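Local coordinates for ruler protein (Pseudomonas aeruginosa, PDB 5CUK), which probably acts as the molecular ruler that senses needle length in the type III secretion system, this chain being its C-terminal substrate-specificity domain, at residues Ala20-Gly23 against Arg24-Ala28; Ser69-Leu72 against Leu73-Arg77. One frame throughout, in Å; residues are numbered along the deposited sequence.

Interaction 1. Residues Ala20-Gly23 against Arg24-Ala28; sequences AVQG and RIQVA
A20 to G23 and R24 to A28 run on as two successive turns of helix 11-29. Four backbone bonds of the i to i+4 kind join them. R24 N gives to A20 O at 3.1 Å, and the donor lies in the carbonyl plane. I25 N gives to V21 O and Q26 N to Q22 O, each donor tilted by about 20° from that plane. V27 N closes the series on G23 O at 2.9 Å. I25 N also makes a weak bond to Q22 O.

The side-chain contact is apolar. V21 CG1 meets I25 CD1 at 4.0 Å, one turn along the same face, and the two side chains cross obliquely. V21 CG1 stands anti to the backbone N (chi1 172°), beside the carbonyl carbon, which carries it forward to I25. I25 sends CG1 back toward V21 O, to 3.2 Å. V21 also rests on V50, I61 and L84, and I25 on L59 and L87.

R24 leaves the helix on another side. Its CG leans back to A20 O, at 3.4 Å. The bends at chi2 and chi3 then turn the chain forward again, with G23 O over one face of the guanidinium and A20 O at its edge, near the plane. R24 also packs on L38, V50 and V52. On the exposed side, Q26 CG passes Q22 O at 3.6 Å. V27 CG2 sits 3.5 Å from G23 O, and the V27 side chain touches A36.

This is regular alpha-helical i to i+4 packing. One face of the helix covers the mixed beta sheet and meets helix 77-87, within the alpha/beta fold of a domain related to the flagellar hook-length control protein FliK.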
# COMPACT_ATOMS: atom_id res chain seq x y z
N ALA A 20 -3.42 7.00 0.67
CA ALA A 20 -4.33 6.03 0.04
C ALA A 20 -4.51 4.74 0.88
O ALA A 20 -5.63 4.32 1.15
CB ALA A 20 -3.84 5.68 -1.36
N VAL A 21 -3.39 4.13 1.27
CA VAL A 21 -3.40 2.93 2.08
C VAL A 21 -4.21 3.19 3.33
O VAL A 21 -4.98 2.34 3.79
CB VAL A 21 -1.97 2.48 2.45
CG1 VAL A 21 -2.02 1.38 3.44
CG2 VAL A 21 -1.23 2.00 1.21
N GLN A 22 -4.11 4.39 3.89
CA GLN A 22 -4.82 4.54 5.12
C GLN A 22 -6.32 4.64 4.89
O GLN A 22 -7.07 4.07 5.66
CB GLN A 22 -4.32 5.70 5.93
CG GLN A 22 -5.09 5.70 7.26
CD GLN A 22 -4.56 6.70 8.25
OE1 GLN A 22 -4.23 7.85 7.90
NE2 GLN A 22 -4.50 6.26 9.53
N GLY A 23 -6.76 5.32 3.83
CA GLY A 23 -8.17 5.24 3.44
C GLY A 23 -8.67 3.79 3.33
O GLY A 23 -9.74 3.48 3.82
N ARG A 24 -7.90 2.91 2.69
CA ARG A 24 -8.37 1.54 2.45
C ARG A 24 -8.45 0.76 3.75
O ARG A 24 -9.29 -0.14 3.91
CB ARG A 24 -7.47 0.82 1.47
CG ARG A 24 -7.27 1.53 0.11
CD ARG A 24 -8.59 1.66 -0.63
NE ARG A 24 -9.15 3.01 -0.50
CZ ARG A 24 -10.45 3.31 -0.60
NH1 ARG A 24 -11.37 2.36 -0.84
NH2 ARG A 24 -10.82 4.58 -0.47
N ILE A 25 -7.58 1.11 4.68
CA ILE A 25 -7.56 0.43 5.94
C ILE A 25 -8.87 0.74 6.63
O ILE A 25 -9.54 -0.15 7.12
CB ILE A 25 -6.37 0.84 6.81
CG1 ILE A 25 -5.08 0.25 6.25
CG2 ILE A 25 -6.51 0.30 8.18
CD1 ILE A 25 -3.80 0.74 6.96
N GLN A 26 -9.26 2.01 6.61
CA GLN A 26 -10.52 2.40 7.21
C GLN A 26 -11.69 1.78 6.49
O GLN A 26 -12.60 1.32 7.16
CB GLN A 26 -10.69 3.91 7.23
CG GLN A 26 -9.70 4.66 8.09
CD GLN A 26 -10.07 6.14 8.21
OE1 GLN A 26 -11.23 6.48 8.52
NE2 GLN A 26 -9.10 7.02 7.96
N VAL A 27 -11.72 1.75 5.15
CA VAL A 27 -12.90 1.12 4.51
C VAL A 27 -13.04 -0.34 4.95
O VAL A 27 -14.12 -0.82 5.24
CB VAL A 27 -12.86 1.15 3.00
CG1 VAL A 27 -14.05 0.40 2.42
CG2 VAL A 27 -12.80 2.59 2.49
N ALA A 28 -11.91 -1.03 5.02
CA ALA A 28 -11.90 -2.47 5.22
C ALA A 28 -12.28 -2.88 6.65
O ALA A 28 -12.76 -4.00 6.89
CB ALA A 28 -10.54 -3.03 4.86

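Interaction 2. Residues Ser69-Leu72 against Leu73-Arg77; sequences SLAL and LQQAR
S69 to Q75 form the last turns of helix 67-75, where the backbone bonds L73 N to S69 O and Q75 N to A71 O are firm i to i+4 bonds and Q74 N to L70 O is doubtful. This is a short alpha helix of the FliK-like domain. A76 ends it and R77 opens helix 77-87. The next bond, A76 N to L72 O at 3.1 Å, is weak. A76 is the first residue to leave helical angles (phi -105°, psi 14°). It is also the N-cap residue of helix 77-87, so the two helices follow with almost no linker.

L70 and L73 form the apolar contact. Their CD1 methyls meet at 3.8 Å, three residues apart on the face turned to the sheet. F97 and A65 touch both leucines, and I63 and L45 add to the packing of L73. L73 CG stands beside the backbone N (chi1 -62°), anti to the carbonyl carbon. That carries it back along the helix, to 3.3 Å from S69 O, the acceptor of L73 N.

S69 OG is hydrogen-bonded to L45 O and S66 OG, outside the two segments. R77 reaches the sheet by a bond from NH1 to L95 O.

Q75 lies on the exposed side. Its chain is extended beyond CG and runs back beside A71, whose carbonyl already accepts from Q75 N at 3.0 Å. At the end of the helix, the methyl carbon CB of A76 lies 3.4 Å from L72 O.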
# COMPACT_ATOMS: atom_id res chain seq x y z
N SER A 69 7.32 1.15 -12.36
CA SER A 69 6.89 1.62 -11.05
C SER A 69 7.15 0.51 -10.02
O SER A 69 7.60 0.77 -8.90
CB SER A 69 5.42 2.02 -11.05
OG SER A 69 5.20 3.10 -11.94
N LEU A 70 6.90 -0.73 -10.41
CA LEU A 70 7.18 -1.84 -9.50
C LEU A 70 8.62 -1.82 -9.04
O LEU A 70 8.89 -1.91 -7.84
CB LEU A 70 6.86 -3.19 -10.14
CG LEU A 70 6.06 -4.10 -9.19
CD1 LEU A 70 5.13 -3.25 -8.35
CD2 LEU A 70 5.30 -5.21 -9.92
N ALA A 71 9.55 -1.68 -9.99
CA ALA A 71 10.95 -1.73 -9.67
C ALA A 71 11.28 -0.67 -8.63
O ALA A 71 12.07 -0.90 -7.72
CB ALA A 71 11.81 -1.54 -10.92
N LEU A 72 10.67 0.50 -8.76
CA LEU A 72 10.90 1.55 -7.81
C LEU A 72 10.33 1.16 -6.45
O LEU A 72 10.93 1.47 -5.41
CB LEU A 72 10.27 2.84 -8.29
CG LEU A 72 10.94 3.49 -9.51
CD1 LEU A 72 10.17 4.72 -9.91
CD2 LEU A 72 12.36 3.83 -9.17
N LEU A 73 9.18 0.48 -6.44
CA LEU A 73 8.59 0.09 -5.16
C LEU A 73 9.47 -0.94 -4.45
O LEU A 73 9.74 -0.82 -3.26
CB LEU A 73 7.17 -0.46 -5.36
CG LEU A 73 6.19 0.57 -5.96
CD1 LEU A 73 4.85 -0.10 -6.32
CD2 LEU A 73 5.97 1.71 -4.99
N GLN A 74 9.95 -1.94 -5.20
CA GLN A 74 10.78 -3.00 -4.63
C GLN A 74 12.10 -2.45 -4.14
O GLN A 74 12.59 -2.88 -3.10
CB GLN A 74 11.03 -4.11 -5.65
CG GLN A 74 9.84 -4.33 -6.57
CD GLN A 74 9.58 -5.79 -6.89
OE1 GLN A 74 9.17 -6.55 -6.02
NE2 GLN A 74 9.81 -6.18 -8.15
N GLN A 75 12.67 -1.49 -4.88
CA GLN A 75 13.90 -0.85 -4.42
C GLN A 75 13.65 -0.10 -3.12
O GLN A 75 14.56 0.06 -2.31
CB GLN A 75 14.47 0.10 -5.48
CG GLN A 75 14.90 -0.60 -6.72
CD GLN A 75 15.50 0.35 -7.73
OE1 GLN A 75 15.89 1.48 -7.41
NE2 GLN A 75 15.54 -0.09 -8.99
N ALA A 76 12.42 0.35 -2.94
CA ALA A 76 12.04 1.09 -1.74
C ALA A 76 11.19 0.24 -0.76
O ALA A 76 10.59 0.79 0.16
CB ALA A 76 11.29 2.33 -2.13
N ARG A 77 11.16 -1.07 -0.95
CA ARG A 77 10.34 -1.96 -0.09
C ARG A 77 10.57 -1.79 1.42
O ARG A 77 9.61 -1.69 2.19
CB ARG A 77 10.59 -3.41 -0.49
CG ARG A 77 10.28 -4.41 0.62
CD ARG A 77 10.55 -5.83 0.16
NE ARG A 77 9.49 -6.32 -0.71
CZ ARG A 77 8.33 -6.80 -0.26
NH1 ARG A 77 8.07 -6.87 1.06
NH2 ARG A 77 7.42 -7.23 -1.12

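How the interactions relate
Interactions 1 and 2 are both local contacts along helices, on opposite sides of the chain's centre. Their centres are about 21 Å apart and their nearest atoms about 10 Å, so they do not touch. Each is partly buried, with apolar side chains on the sheet and glutamines among its exposed residues. Interaction 1 lies within the long helix 11-29 and packs on strands 35-42, 46-54 and 59-65 and on helix 77-87. Interaction 2 closes the short helix 67-75 beside strands 59-65 and 93-99. The first keeps regular bonding throughout, while the second weakens at a helix end. Helix 77-87 relates them: it begins at R77, at the end of interaction 2, and packs against V21, Q22 and I25.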